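Side-chain contact in copper-transporting ATPase RAN1 (Arabidopsis thaliana, PDB 3DXS), which probably uses the energy of ATP hydrolysis to pump copper across membranes, its metal-binding domain offering a paired-cysteine site, and belongs to the ethylene signalling pathway: residues M11-A14 against A15-N18. The protein carries 1 engineered substitution. Numbering follows the deposited sequence.
Sequences MTCA and ACSN. With ZN (zinc ion), chain B.
Cys16 and Cys13 close on a zinc ion, one thiolate from the first turn of helix 14-25 and one from its N-cap. Each SG lies 2.2 Å from the metal. Cys13 turns SG between its own backbone N and carbonyl carbon (chi1 76°), where it reaches the metal and also takes a weak capping bond from Cys16 N. Cys16 SG, swung beside its backbone N, receives Thr12 N-H almost straight on (3.5 Å, 170°); this donor, with the nearby helix start, would probably stabilise negative charge on sulfur. A CxxC site running from the loop after the first strand into the first helix of a ferredoxin-like fold marks the heavy-metal-associated domain; soft thiolates suit copper(I), the probable physiological cargo, though zinc is bound in this crystal. Ala14, a good helix former whose methyl points away from the following turn, acts mainly through its carbonyl: O accepts from Asn18 N in the helical pattern, and in one of two modelled conformers Ser17 OG also donates to it (2.9 Å). Buried Met11 lays CB against Cys16 CB at 3.9 Å. Its SD rests on Ser17 CA, also at 3.9 Å, and the flexible thioether chain, bent at chi3 (-68°), touches Val35, Leu37 and Phe65 as well.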
ATOM      1  N   MET A  11       6.057  -3.711   9.731  1.00 10.56           N
ATOM      2  CA  MET A  11       4.863  -4.461  10.157  1.00 10.30           C
ATOM      3  C   MET A  11       5.276  -5.703  10.901  1.00 10.02           C
ATOM      4  O   MET A  11       5.992  -6.545  10.357  1.00  9.88           O
ATOM      5  CB  MET A  11       3.995  -4.886   8.967  1.00 10.23           C
ATOM      6  CG  MET A  11       3.575  -3.762   8.035  1.00 10.86           C
ATOM      7  SD  MET A  11       2.386  -4.354   6.821  1.00 11.71           S
ATOM      8  CE  MET A  11       3.439  -5.452   5.866  1.00 12.33           C
ATOM      9  N   THR A  12       4.813  -5.826  12.138  1.00  9.59           N
ATOM     10  CA  THR A  12       5.155  -7.005  12.955  1.00  9.48           C
ATOM     11  C   THR A  12       3.996  -7.651  13.692  1.00  9.19           C
ATOM     12  O   THR A  12       4.180  -8.545  14.509  1.00  9.27           O
ATOM     13  CB  THR A  12       6.302  -6.711  13.949  1.00  9.16           C
ATOM     14  OG1 THR A  12       5.881  -5.736  14.907  1.00  9.32           O
ATOM     15  CG2 THR A  12       7.558  -6.205  13.237  1.00  8.96           C
ATOM     16  N   CYS A  13       2.800  -7.206  13.390  1.00  9.08           N
ATOM     17  CA  CYS A  13       1.589  -7.869  13.902  1.00  9.27           C
ATOM     18  C   CYS A  13       0.387  -7.639  13.017  1.00  9.15           C
ATOM     19  O   CYS A  13       0.423  -6.858  12.077  1.00  9.15           O
ATOM     20  CB  CYS A  13       1.272  -7.448  15.336  1.00  9.43           C
ATOM     21  SG  CYS A  13       0.550  -5.794  15.496  1.00 10.36           S
ATOM     22  N   ALA A  14      -0.678  -8.332  13.355  1.00  9.42           N
ATOM     23  CA  ALA A  14      -1.931  -8.249  12.585  1.00  9.55           C
ATOM     24  C   ALA A  14      -2.458  -6.825  12.548  1.00  9.88           C
ATOM     25  O   ALA A  14      -2.932  -6.353  11.524  1.00 10.39           O
ATOM     26  CB  ALA A  14      -2.996  -9.209  13.140  1.00 10.08           C
ATOM     27  N   ALA A  15      -2.341  -6.144  13.674  1.00  9.74           N
ATOM     28  CA  ALA A  15      -2.840  -4.763  13.771  1.00  9.76           C
ATOM     29  C   ALA A  15      -2.072  -3.864  12.823  1.00  9.45           C
ATOM     30  O   ALA A  15      -2.625  -2.922  12.239  1.00  9.71           O
ATOM     31  CB  ALA A  15      -2.761  -4.243  15.193  1.00  9.94           C
ATOM     32  N   CYS A  16      -0.794  -4.171  12.647  1.00  9.14           N
ATOM     33  CA  CYS A  16       0.055  -3.385  11.736  1.00  8.88           C
ATOM     34  C   CYS A  16      -0.445  -3.516  10.308  1.00  8.89           C
ATOM     35  O   CYS A  16      -0.621  -2.544   9.595  1.00  8.78           O
ATOM     36  CB  CYS A  16       1.516  -3.841  11.737  1.00  8.63           C
ATOM     37  SG  CYS A  16       2.565  -3.268  13.073  1.00 10.08           S
ATOM     38  N   SER A  17      -0.625  -4.753   9.887  1.00  8.70           N
ATOM     39  CA  SER A  17      -1.068  -5.021   8.515  0.50  8.69           C
ATOM     40  C   SER A  17      -2.452  -4.402   8.286  1.00  8.59           C
ATOM     41  O   SER A  17      -2.708  -3.810   7.236  1.00  7.81           O
ATOM     42  CB  SER A  17      -1.029  -6.526   8.156  0.50  8.93           C
ATOM     43  OG  SER A  17      -1.597  -7.340   9.163  0.50  8.48           O
ATOM     44  N   ASN A  18      -3.303  -4.509   9.284  1.00  8.67           N
ATOM     45  CA  ASN A  18      -4.658  -3.974   9.185  1.00  8.93           C
ATOM     46  C   ASN A  18      -4.634  -2.455   9.037  1.00  8.70           C
ATOM     47  O   ASN A  18      -5.438  -1.864   8.315  1.00  8.53           O
ATOM     48  CB  ASN A  18      -5.520  -4.393  10.369  1.00  9.38           C
ATOM     49  CG  ASN A  18      -5.956  -5.826  10.282  1.00 10.76           C
ATOM     50  OD1 ASN A  18      -5.838  -6.456   9.239  1.00 14.19           O
ATOM     51  ND2 ASN A  18      -6.460  -6.363  11.388  1.00 13.34           N
TER
HETATM   52 ZN    ZN B  75       2.060  -4.202  15.032  0.75  5.75          ZN